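Local coordinates for sigma regulatory family protein-PP2C phosphatase (Chlamydia trachomatis serovar L2, PDB 6MAB) that probably acts as a membrane-bound phosphatase, with this periplasmic domain serving as a sensor thought to respond to TCA-cycle intermediates, at residues Q30-N35 and P250-R255; L117-S120 and Q125-A128; I178-T183 and C202-R207. All blocks are in the same frame, centred on the assembly; numbering follows the deposited sequence.

Interaction 1 of 3, residues Q30-N35 and P250-R255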
ATOM      1  N   GLN A  30       5.756  -1.243  11.270  1.00 26.66           N
ATOM      2  CA  GLN A  30       5.279  -1.679  12.569  1.00 27.41           C
ATOM      3  C   GLN A  30       3.761  -1.836  12.624  1.00 24.41           C
ATOM      4  O   GLN A  30       3.255  -2.581  13.478  1.00 27.86           O
ATOM      5  CB  GLN A  30       5.740  -0.685  13.634  1.00 30.17           C
ATOM      6  CG  GLN A  30       7.256  -0.614  13.792  1.00 36.00           C
ATOM      7  CD  GLN A  30       7.863  -1.994  14.036  1.00 70.84           C
ATOM      8  OE1 GLN A  30       8.799  -2.403  13.353  1.00 67.48           O
ATOM      9  NE2 GLN A  30       7.307  -2.724  14.998  1.00 98.99           N
ATOM     10  N   THR A  31       3.024  -1.204  11.700  1.00 22.58           N
ATOM     11  CA  THR A  31       1.574  -1.121  11.794  1.00 24.27           C
ATOM     12  C   THR A  31       0.817  -1.857  10.692  1.00 21.03           C
ATOM     13  O   THR A  31      -0.316  -2.276  10.929  1.00 27.10           O
ATOM     14  CB  THR A  31       1.131   0.348  11.775  1.00 23.89           C
ATOM     15  OG1 THR A  31       1.669   0.996  10.622  1.00 26.47           O
ATOM     16  CG2 THR A  31       1.625   1.069  13.012  1.00 27.60           C
ATOM     17  N   ILE A  32       1.391  -2.032   9.503  1.00 18.92           N
ATOM     18  CA  ILE A  32       0.650  -2.693   8.420  1.00 18.24           C
ATOM     19  C   ILE A  32       0.740  -4.223   8.428  1.00 18.29           C
ATOM     20  O   ILE A  32      -0.312  -4.892   8.393  1.00 20.46           O
ATOM     21  CB  ILE A  32       1.096  -2.135   7.064  1.00 17.91           C
ATOM     22  CG1 ILE A  32       0.758  -0.644   6.967  1.00 25.08           C
ATOM     23  CG2 ILE A  32       0.422  -2.912   5.924  1.00 23.69           C
ATOM     24  CD1 ILE A  32      -0.694  -0.300   7.042  1.00 41.11           C
ATOM     25  N   PRO A  33       1.945  -4.845   8.440  1.00 17.33           N
ATOM     26  CA  PRO A  33       2.049  -6.293   8.187  1.00 18.63           C
ATOM     27  C   PRO A  33       1.809  -7.135   9.437  1.00 18.32           C
ATOM     28  O   PRO A  33       2.692  -7.869   9.913  1.00 20.70           O
ATOM     29  CB  PRO A  33       3.473  -6.414   7.638  1.00 23.87           C
ATOM     30  CG  PRO A  33       4.250  -5.398   8.435  1.00 25.13           C
ATOM     31  CD  PRO A  33       3.281  -4.235   8.600  1.00 19.68           C
ATOM     32  N   LEU A  34       0.585  -7.047   9.957  1.00 19.92           N
ATOM     33  CA  LEU A  34       0.152  -7.751  11.165  1.00 20.92           C
ATOM     34  C   LEU A  34      -0.570  -9.068  10.853  1.00 15.71           C
ATOM     35  O   LEU A  34      -1.408  -9.531  11.654  1.00 16.94           O
ATOM     36  CB  LEU A  34      -0.735  -6.836  11.992  1.00 22.01           C
ATOM     37  CG  LEU A  34      -0.065  -5.518  12.414  1.00 29.46           C
ATOM     38  CD1 LEU A  34      -1.028  -4.677  13.249  1.00 30.65           C
ATOM     39  CD2 LEU A  34       1.245  -5.764  13.165  1.00 33.66           C
ATOM     40  N   ASN A  35      -0.180  -9.703   9.742  1.00 17.57           N
ATOM     41  CA  ASN A  35      -0.779 -10.950   9.288  1.00 16.06           C
ATOM     42  C   ASN A  35      -0.805 -12.013  10.376  1.00 15.81           C
ATOM     43  O   ASN A  35      -1.826 -12.683  10.568  1.00 17.42           O
ATOM     44  CB  ASN A  35      -0.025 -11.458   8.078  1.00 14.03           C
ATOM     45  CG  ASN A  35      -0.018 -10.449   6.934  1.00 17.75           C
ATOM     46  OD1 ASN A  35       0.564  -9.363   7.053  1.00 17.07           O
ATOM     47  ND2 ASN A  35      -0.664 -10.807   5.821  1.00 16.21           N
ATOM     48  N   PRO A 250      10.548  -2.670  -0.025  1.00 49.09           N
ATOM     49  CA  PRO A 250      10.365  -3.831  -0.910  1.00 66.68           C
ATOM     50  C   PRO A 250       9.543  -4.946  -0.287  1.00 58.69           C
ATOM     51  O   PRO A 250       8.792  -5.615  -1.009  1.00 44.90           O
ATOM     52  CB  PRO A 250      11.806  -4.275  -1.204  1.00 88.50           C
ATOM     53  CG  PRO A 250      12.611  -3.758  -0.055  1.00 88.54           C
ATOM     54  CD  PRO A 250      11.954  -2.473   0.364  1.00 66.25           C
ATOM     55  N   GLU A 251       9.655  -5.172   1.027  1.00 78.03           N
ATOM     56  CA  GLU A 251       8.910  -6.250   1.674  1.00 68.84           C
ATOM     57  C   GLU A 251       7.410  -5.965   1.781  1.00 59.45           C
ATOM     58  O   GLU A 251       6.684  -6.799   2.341  1.00 48.09           O
ATOM     59  CB  GLU A 251       9.492  -6.540   3.067  1.00 68.42           C
ATOM     60  CG  GLU A 251       9.195  -5.506   4.145  1.00 73.02           C
ATOM     61  CD  GLU A 251       9.869  -4.173   3.888  1.00 70.22           C
ATOM     62  OE1 GLU A 251      10.885  -4.157   3.154  1.00 61.38           O
ATOM     63  OE2 GLU A 251       9.378  -3.149   4.419  1.00 52.55           O
ATOM     64  N   MET A 252       6.934  -4.816   1.267  1.00 42.70           N
ATOM     65  CA  MET A 252       5.505  -4.539   1.189  1.00 46.96           C
ATOM     66  C   MET A 252       5.094  -3.931  -0.153  1.00 48.48           C
ATOM     67  O   MET A 252       3.925  -3.544  -0.321  1.00 39.67           O
ATOM     68  CB  MET A 252       5.103  -3.626   2.343  1.00 32.17           C
ATOM     69  CG  MET A 252       4.970  -4.378   3.653  1.00 34.68           C
ATOM     70  SD  MET A 252       3.976  -3.383   4.767  1.00 33.51           S
ATOM     71  CE  MET A 252       5.097  -2.113   5.277  1.00 31.87           C
ATOM     72  N   ASP A 253       6.006  -3.834  -1.110  1.00 34.37           N
ATOM     73  CA  ASP A 253       5.659  -3.502  -2.492  1.00 41.35           C
ATOM     74  C   ASP A 253       5.052  -2.105  -2.611  1.00 35.73           C
ATOM     75  O   ASP A 253       4.148  -1.873  -3.414  1.00 47.41           O
ATOM     76  CB  ASP A 253       4.705  -4.548  -3.083  1.00 51.07           C
ATOM     77  CG  ASP A 253       5.386  -5.484  -4.065  1.00 76.54           C
ATOM     78  OD1 ASP A 253       6.580  -5.284  -4.369  1.00 82.59           O
ATOM     79  OD2 ASP A 253       4.715  -6.425  -4.545  1.00 88.10           O
ATOM     80  N   PHE A 254       5.545  -1.161  -1.813  1.00 21.65           N
ATOM     81  CA  PHE A 254       5.241   0.244  -2.053  1.00 19.14           C
ATOM     82  C   PHE A 254       6.429   1.081  -1.615  1.00 21.64           C
ATOM     83  O   PHE A 254       7.385   0.572  -1.032  1.00 24.98           O
ATOM     84  CB  PHE A 254       3.928   0.666  -1.370  1.00 20.98           C
ATOM     85  CG  PHE A 254       3.973   0.705   0.116  1.00 20.80           C
ATOM     86  CD1 PHE A 254       4.348   1.863   0.753  1.00 22.96           C
ATOM     87  CD2 PHE A 254       3.546  -0.381   0.881  1.00 24.95           C
ATOM     88  CE1 PHE A 254       4.378   1.936   2.136  1.00 26.72           C
ATOM     89  CE2 PHE A 254       3.576  -0.316   2.274  1.00 25.92           C
ATOM     90  CZ  PHE A 254       3.991   0.848   2.897  1.00 22.06           C
ATOM     91  N   ARG A 255       6.372   2.368  -1.938  1.00 19.51           N
ATOM     92  CA  ARG A 255       7.451   3.302  -1.691  1.00 19.46           C
ATOM     93  C   ARG A 255       6.878   4.524  -1.000  1.00 23.16           C
ATOM     94  O   ARG A 255       5.674   4.764  -1.029  1.00 21.36           O
ATOM     95  CB  ARG A 255       8.162   3.730  -2.993  1.00 22.85           C
ATOM     96  CG  ARG A 255       8.586   2.574  -3.897  1.00 32.55           C
ATOM     97  CD  ARG A 255       9.838   2.918  -4.709  1.00 38.07           C
ATOM     98  NE  ARG A 255       9.559   3.555  -5.982  1.00 50.14           N
ATOM     99  CZ  ARG A 255      10.497   4.095  -6.755  1.00 70.21           C
ATOM    100  NH1 ARG A 255      11.771   4.086  -6.368  1.00 62.21           N
ATOM    101  NH2 ARG A 255      10.170   4.652  -7.912  1.00100.02           N
TER
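The backbones at Pro33 and Met252 keep well apart, their CA atoms 8.0 Å from each other, so the gap is bridged by side chains alone. On one side the chain leaves helix 2-31 and turns sharply: Pro33 is the centre of an inverse gamma turn, closed by Leu34 N bonding to Ile32 O at 2.8 Å. The turn presents Ile32 and Pro33 together to Met252, whose thioether spans the distance. Met252 carries CG anti to its carbonyl carbon and bends at the last torsion (chi3 -75°), which turns CE aside and leaves SD as the atom of contact. SD meets the beta-branch of Ile32 close to the backbone, 3.8 Å from Ile32 CG2 and near CB, the two side chains at a slant. It also lies 4.0 Å from Pro33 CD, where the two side chains run at about a right angle. The contact is thus purely apolar, one sulfur lodged against two neighbouring residues of a turn. Around it the two halves of the domain come together: Leu155 of helix 153-160 packs on Ile32, Ala115 of strand 113-119 on Pro33, and Thr116 OG1 of that strand bonds to Met252 O, just before strand 254-261 begins.

Interaction 2 of 3, residues L117-S120 and Q125-A128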
ATOM      1  N   LEU A 117      -0.433  -2.074   0.034  1.00 20.51           N
ATOM      2  CA  LEU A 117      -1.440  -1.023  -0.033  1.00 20.36           C
ATOM      3  C   LEU A 117      -2.021  -0.964  -1.431  1.00 19.43           C
ATOM      4  O   LEU A 117      -1.286  -1.067  -2.419  1.00 22.40           O
ATOM      5  CB  LEU A 117      -0.837   0.326   0.312  1.00 17.40           C
ATOM      6  CG  LEU A 117      -0.197   0.423   1.697  1.00 22.69           C
ATOM      7  CD1 LEU A 117       0.479   1.780   1.876  1.00 26.96           C
ATOM      8  CD2 LEU A 117      -1.205   0.201   2.789  1.00 22.85           C
ATOM      9  N   ARG A 118      -3.349  -0.785  -1.501  1.00 17.73           N
ATOM     10  CA  ARG A 118      -4.066  -0.625  -2.766  1.00 15.43           C
ATOM     11  C   ARG A 118      -5.130   0.447  -2.577  1.00 17.10           C
ATOM     12  O   ARG A 118      -5.681   0.629  -1.491  1.00 19.22           O
ATOM     13  CB  ARG A 118      -4.745  -1.923  -3.260  1.00 20.97           C
ATOM     14  CG  ARG A 118      -3.780  -3.092  -3.529  1.00 22.00           C
ATOM     15  CD  ARG A 118      -2.819  -2.756  -4.665  1.00 27.23           C
ATOM     16  NE  ARG A 118      -1.769  -3.780  -4.850  1.00 25.47           N
ATOM     17  CZ  ARG A 118      -1.878  -4.799  -5.682  1.00 29.32           C
ATOM     18  NH1 ARG A 118      -2.982  -4.956  -6.399  1.00 40.75           N
ATOM     19  NH2 ARG A 118      -0.875  -5.653  -5.822  1.00 27.98           N
ATOM     20  N   HIS A 119      -5.397   1.172  -3.647  1.00 19.24           N
ATOM     21  CA  HIS A 119      -6.490   2.129  -3.651  1.00 17.72           C
ATOM     22  C   HIS A 119      -7.791   1.365  -3.835  1.00 23.88           C
ATOM     23  O   HIS A 119      -7.857   0.428  -4.622  1.00 22.97           O
ATOM     24  CB  HIS A 119      -6.290   3.120  -4.789  1.00 18.60           C
ATOM     25  CG  HIS A 119      -7.057   4.384  -4.635  1.00 20.44           C
ATOM     26  ND1 HIS A 119      -8.415   4.458  -4.863  1.00 22.72           N
ATOM     27  CD2 HIS A 119      -6.656   5.637  -4.317  1.00 21.97           C
ATOM     28  CE1 HIS A 119      -8.820   5.699  -4.666  1.00 22.85           C
ATOM     29  NE2 HIS A 119      -7.775   6.434  -4.333  1.00 25.40           N
ATOM     30  N   SER A 120      -8.828   1.768  -3.110  1.00 23.86           N
ATOM     31  CA  SER A 120     -10.094   1.052  -3.180  1.00 25.28           C
ATOM     32  C   SER A 120     -10.829   1.285  -4.490  1.00 33.56           C
ATOM     33  O   SER A 120     -11.749   0.528  -4.814  1.00 40.92           O
ATOM     34  CB  SER A 120     -11.001   1.494  -2.041  1.00 25.31           C
ATOM     35  OG  SER A 120     -11.360   2.839  -2.231  1.00 29.54           O
ATOM     36  N   GLN A 125      -9.896   6.457  -0.625  1.00 24.20           N
ATOM     37  CA  GLN A 125      -9.671   5.392   0.355  1.00 21.29           C
ATOM     38  C   GLN A 125      -8.535   4.483  -0.108  1.00 20.15           C
ATOM     39  O   GLN A 125      -8.581   3.902  -1.199  1.00 23.91           O
ATOM     40  CB  GLN A 125     -10.951   4.590   0.584  1.00 27.48           C
ATOM     41  CG  GLN A 125     -10.781   3.437   1.587  1.00 27.77           C
ATOM     42  CD  GLN A 125     -12.050   2.654   1.825  1.00 31.73           C
ATOM     43  OE1 GLN A 125     -12.610   2.063   0.906  1.00 33.46           O
ATOM     44  NE2 GLN A 125     -12.511   2.638   3.070  1.00 31.59           N
ATOM     45  N   VAL A 126      -7.520   4.361   0.732  1.00 18.63           N
ATOM     46  CA  VAL A 126      -6.422   3.429   0.526  1.00 18.13           C
ATOM     47  C   VAL A 126      -6.524   2.338   1.576  1.00 17.52           C
ATOM     48  O   VAL A 126      -6.724   2.620   2.764  1.00 20.69           O
ATOM     49  CB  VAL A 126      -5.069   4.152   0.596  1.00 18.31           C
ATOM     50  CG1 VAL A 126      -3.923   3.181   0.579  1.00 20.61           C
ATOM     51  CG2 VAL A 126      -4.952   5.100  -0.572  1.00 24.19           C
ATOM     52  N   LEU A 127      -6.375   1.098   1.137  1.00 16.48           N
ATOM     53  CA  LEU A 127      -6.590  -0.072   1.966  1.00 16.45           C
ATOM     54  C   LEU A 127      -5.292  -0.833   2.159  1.00 15.93           C
ATOM     55  O   LEU A 127      -4.491  -0.970   1.233  1.00 17.98           O
ATOM     56  CB  LEU A 127      -7.594  -1.002   1.328  1.00 16.51           C
ATOM     57  CG  LEU A 127      -8.983  -0.429   1.068  1.00 20.59           C
ATOM     58  CD1 LEU A 127      -9.818  -1.364   0.197  1.00 24.11           C
ATOM     59  CD2 LEU A 127      -9.662  -0.152   2.396  1.00 22.84           C
ATOM     60  N   ALA A 128      -5.099  -1.333   3.376  1.00 16.67           N
ATOM     61  CA  ALA A 128      -4.098  -2.349   3.627  1.00 16.94           C
ATOM     62  C   ALA A 128      -4.685  -3.690   3.233  1.00 14.35           C
ATOM     63  O   ALA A 128      -5.686  -4.125   3.807  1.00 19.70           O
ATOM     64  CB  ALA A 128      -3.727  -2.349   5.101  1.00 18.20           C
TER
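Ser120 and Gln125 meet where the hairpin of strands 113-119 and 126-135 opens into its loop, and Ser120 turns both its backbone N and its hydroxyl to one acceptor, the backbone oxygen of Gln125. Ser120 OG stands between its own backbone N and carbonyl carbon (chi1 67°), which brings it 3.1 Å from Gln125 O; the backbone N of Ser120 reaches the same oxygen at 2.9 Å. The N comes nearly head-on to the C=O, whereas OG comes from the side, at a C=O...donor angle of 119° and tilted 31° from the carbonyl plane. OG also receives Ser122 N from the loop, so the hydroxyl is gripped on both counts. Gln125 runs fully extended past it, with Ser120 OG 3.3 Å from Gln125 CB, and delivers its amide NE2 to Asp151 OD2.

The same oxygen, Gln125 O, lies against the His119 ring, 3.7 Å above its plane and over the centre, while His119 ND1 takes a bond from Gly121 N in the loop. On this same face of the sheet Val126 crosses His119 at about a right angle, with CG2 4.1 Å from His119 CD2, and Leu117 extends CD2 to 4.3 Å from Ala128 CB. The other face carries Arg118, whose NH1 is directed to Phe205 O, and Leu127, whose CD1 comes 3.8 Å from Ser120 CB.

Beneath these side chains Arg118 and Leu127 form an antiparallel hydrogen-bonded pair, joined by bonds in both directions, Leu127 N to Arg118 O being 2.8 Å. At the loop end two donors grip Gln125 O, which probably fixes its direction and draws electron density onto it, while the face of the His119 ring packs against it from another direction.

Interaction 3 of 3, residues I178-T183 and C202-R207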
ATOM      1  N   ILE A 178       2.557   4.951  -9.383  1.00 16.65           N
ATOM      2  CA  ILE A 178       1.322   5.724  -9.234  1.00 16.26           C
ATOM      3  C   ILE A 178       1.196   6.147  -7.770  1.00 15.66           C
ATOM      4  O   ILE A 178       1.280   5.309  -6.866  1.00 18.55           O
ATOM      5  CB  ILE A 178       0.095   4.918  -9.680  1.00 21.94           C
ATOM      6  CG1 ILE A 178       0.177   4.534 -11.174  1.00 16.26           C
ATOM      7  CG2 ILE A 178      -1.177   5.719  -9.429  1.00 21.47           C
ATOM      8  CD1 ILE A 178       0.312   5.743 -12.121  1.00 16.69           C
ATOM      9  N   ILE A 179       0.971   7.436  -7.536  1.00 15.82           N
ATOM     10  CA  ILE A 179       0.726   7.901  -6.172  1.00 17.11           C
ATOM     11  C   ILE A 179      -0.634   7.402  -5.695  1.00 19.66           C
ATOM     12  O   ILE A 179      -1.661   7.624  -6.334  1.00 17.96           O
ATOM     13  CB  ILE A 179       0.844   9.425  -6.094  1.00 16.94           C
ATOM     14  CG1 ILE A 179       2.297   9.845  -6.375  1.00 20.31           C
ATOM     15  CG2 ILE A 179       0.376   9.931  -4.729  1.00 18.68           C
ATOM     16  CD1 ILE A 179       2.525  11.340  -6.498  1.00 23.62           C
ATOM     17  N   LEU A 180      -0.651   6.695  -4.562  1.00 14.45           N
ATOM     18  CA  LEU A 180      -1.915   6.241  -3.999  1.00 16.90           C
ATOM     19  C   LEU A 180      -2.592   7.342  -3.196  1.00 21.53           C
ATOM     20  O   LEU A 180      -3.823   7.480  -3.228  1.00 19.34           O
ATOM     21  CB  LEU A 180      -1.682   5.011  -3.133  1.00 15.28           C
ATOM     22  CG  LEU A 180      -1.023   3.797  -3.787  1.00 16.83           C
ATOM     23  CD1 LEU A 180      -0.961   2.641  -2.774  1.00 20.23           C
ATOM     24  CD2 LEU A 180      -1.737   3.365  -5.041  1.00 23.54           C
ATOM     25  N   GLN A 181      -1.807   8.119  -2.449  1.00 18.00           N
ATOM     26  CA  GLN A 181      -2.332   9.173  -1.603  1.00 19.26           C
ATOM     27  C   GLN A 181      -1.182  10.078  -1.205  1.00 20.39           C
ATOM     28  O   GLN A 181      -0.073   9.596  -0.930  1.00 18.68           O
ATOM     29  CB  GLN A 181      -3.026   8.587  -0.374  1.00 16.40           C
ATOM     30  CG  GLN A 181      -3.822   9.579   0.405  1.00 19.01           C
ATOM     31  CD  GLN A 181      -4.789   8.899   1.329  1.00 30.65           C
ATOM     32  OE1 GLN A 181      -4.496   8.697   2.503  1.00 29.22           O
ATOM     33  NE2 GLN A 181      -5.961   8.530   0.800  1.00 32.19           N
ATOM     34  N   ALA A 182      -1.445  11.378  -1.172  1.00 17.11           N
ATOM     35  CA  ALA A 182      -0.420  12.341  -0.794  1.00 18.84           C
ATOM     36  C   ALA A 182      -1.007  13.457   0.055  1.00 17.19           C
ATOM     37  O   ALA A 182      -2.217  13.724   0.037  1.00 19.22           O
ATOM     38  CB  ALA A 182       0.263  12.946  -2.040  1.00 17.45           C
ATOM     39  N   THR A 183      -0.114  14.150   0.770  1.00 16.49           N
ATOM     40  CA  THR A 183      -0.491  15.351   1.507  1.00 18.21           C
ATOM     41  C   THR A 183      -1.301  16.281   0.621  1.00 22.74           C
ATOM     42  O   THR A 183      -2.321  16.834   1.037  1.00 22.08           O
ATOM     43  CB  THR A 183       0.763  16.075   1.996  1.00 22.48           C
ATOM     44  OG1 THR A 183       1.570  15.158   2.774  1.00 19.27           O
ATOM     45  CG2 THR A 183       0.383  17.321   2.809  1.00 22.53           C
ATOM     46  N   CYS A 202      -1.954  -1.767 -12.923  1.00 26.22           N
ATOM     47  CA  CYS A 202      -2.277  -3.157 -12.636  1.00 34.15           C
ATOM     48  C   CYS A 202      -2.035  -3.535 -11.182  1.00 31.02           C
ATOM     49  O   CYS A 202      -2.576  -4.553 -10.738  1.00 36.33           O
ATOM     50  CB  CYS A 202      -1.469  -4.072 -13.551  1.00 36.08           C
ATOM     51  SG  CYS A 202      -1.844  -3.783 -15.288  1.00 39.09           S
ATOM     52  N   ASP A 203      -1.225  -2.769 -10.446  1.00 28.37           N
ATOM     53  CA  ASP A 203      -0.940  -3.065  -9.041  1.00 33.56           C
ATOM     54  C   ASP A 203      -1.394  -1.941  -8.110  1.00 26.12           C
ATOM     55  O   ASP A 203      -0.853  -1.789  -7.002  1.00 25.46           O
ATOM     56  CB  ASP A 203       0.555  -3.351  -8.838  1.00 41.17           C
ATOM     57  CG  ASP A 203       1.441  -2.148  -9.165  1.00 54.10           C
ATOM     58  OD1 ASP A 203       0.922  -1.096  -9.591  1.00 50.29           O
ATOM     59  OD2 ASP A 203       2.673  -2.259  -8.989  1.00 59.19           O
ATOM     60  N   VAL A 204      -2.368  -1.148  -8.548  1.00 19.27           N
ATOM     61  CA  VAL A 204      -2.855   0.015  -7.821  1.00 16.68           C
ATOM     62  C   VAL A 204      -4.161  -0.279  -7.087  1.00 21.61           C
ATOM     63  O   VAL A 204      -4.383   0.231  -5.994  1.00 20.31           O
ATOM     64  CB  VAL A 204      -3.030   1.204  -8.800  1.00 17.71           C
ATOM     65  CG1 VAL A 204      -3.792   2.345  -8.157  1.00 19.51           C
ATOM     66  CG2 VAL A 204      -1.679   1.696  -9.306  1.00 21.41           C
ATOM     67  N   PHE A 205      -5.048  -1.046  -7.693  1.00 20.77           N
ATOM     68  CA  PHE A 205      -6.386  -1.275  -7.187  1.00 23.61           C
ATOM     69  C   PHE A 205      -6.487  -2.709  -6.650  1.00 23.73           C
ATOM     70  O   PHE A 205      -5.488  -3.441  -6.585  1.00 28.13           O
ATOM     71  CB  PHE A 205      -7.383  -0.964  -8.301  1.00 23.37           C
ATOM     72  CG  PHE A 205      -7.338   0.465  -8.779  1.00 20.46           C
ATOM     73  CD1 PHE A 205      -7.771   1.499  -7.964  1.00 22.72           C
ATOM     74  CD2 PHE A 205      -6.887   0.770 -10.051  1.00 23.86           C
ATOM     75  CE1 PHE A 205      -7.732   2.802  -8.398  1.00 27.19           C
ATOM     76  CE2 PHE A 205      -6.847   2.076 -10.508  1.00 19.47           C
ATOM     77  CZ  PHE A 205      -7.277   3.095  -9.701  1.00 21.59           C
ATOM     78  N   LEU A 206      -7.694  -3.121  -6.258  1.00 22.33           N
ATOM     79  CA  LEU A 206      -7.862  -4.437  -5.644  1.00 21.36           C
ATOM     80  C   LEU A 206      -7.890  -5.564  -6.658  1.00 22.81           C
ATOM     81  O   LEU A 206      -7.730  -6.727  -6.276  1.00 30.42           O
ATOM     82  CB  LEU A 206      -9.141  -4.491  -4.822  1.00 22.93           C
ATOM     83  CG  LEU A 206      -9.211  -3.605  -3.589  1.00 26.43           C
ATOM     84  CD1 LEU A 206     -10.569  -3.736  -2.960  1.00 32.82           C
ATOM     85  CD2 LEU A 206      -8.130  -4.040  -2.602  1.00 26.07           C
ATOM     86  N   ARG A 207      -8.067  -5.244  -7.938  1.00 26.07           N
ATOM     87  CA  ARG A 207      -8.052  -6.210  -9.017  1.00 27.95           C
ATOM     88  C   ARG A 207      -7.078  -5.735 -10.082  1.00 38.99           C
ATOM     89  O   ARG A 207      -6.898  -4.532 -10.277  1.00 37.65           O
ATOM     90  CB  ARG A 207      -9.440  -6.393  -9.632  1.00 30.65           C
ATOM     91  CG  ARG A 207     -10.469  -6.916  -8.661  1.00 32.72           C
ATOM     92  CD  ARG A 207     -11.865  -6.839  -9.264  1.00 39.87           C
ATOM     93  NE  ARG A 207     -11.894  -7.461 -10.578  1.00 35.85           N
ATOM     94  CZ  ARG A 207     -12.241  -8.719 -10.833  1.00 39.46           C
ATOM     95  NH1 ARG A 207     -12.614  -9.548  -9.866  1.00 42.13           N
ATOM     96  NH2 ARG A 207     -12.219  -9.150 -12.088  1.00 37.90           N
TER
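Val204 lays its CG1 methyl over the centre of the Phe205 ring, 3.7 Å above the plane, and on roughly the opposite side turns the same methyl to Leu180. Residues 178-183 touch neither the ring's other face nor its edges, so Phe205 backs the contact from behind; Ile210 also touches Phe205. The setting is the second of two antiparallel sheets, whose arrangement is consistent with a double Cache sensor domain. Here strand 179-182 is an outermost strand, and the loop 202-207 packs on its beginning.

Val204 does all the reaching from the loop, and its two branches divide the work. With CG1 anti to the backbone N (chi1 168°), CG2 is left beside that N and points into Ile178. It sits 3.7 Å from Ile178 CB and 3.9 Å from CG1 of the same residue, close to the branch point rather than the far end of the isoleucine, and the two side chains cross at about a right angle. Ile178 N is held by Ser174 OG, and Phe201 touches the isoleucine side chain. Leu180 approaches differently: it and Val204 run past each other in opposite directions, and its other company includes Leu117 of strand 113-119. All three touching residues are buried and wholly apolar in their side chains. The leucine enters through a single methyl, Leu180 CD2, which stops 3.9 Å from Val204 CG1.

How the interactions relate
Interaction 2 is the hub. Its centre lies about 13 Å from that of interaction 1 and about 7 Å from that of interaction 3, and it touches both. Toward interaction 1 the joins are apolar: Phe254 CE2 packs on Leu117 CD1 at 3.8 Å, and Ile32 CD1 on Ala128 CB at 4.1 Å. Toward interaction 3 they are polar, with His119 N probably bonding to Val204 O at 2.7 Å and Arg118 NH1 to Phe205 O at 2.9 Å. Interactions 1 and 3 do not touch, though both reach the same six-stranded sheet. The hairpin of the first sheet thus touches Phe254 of the second, Ile32 just after helix 2-31, and the 202-207 loop.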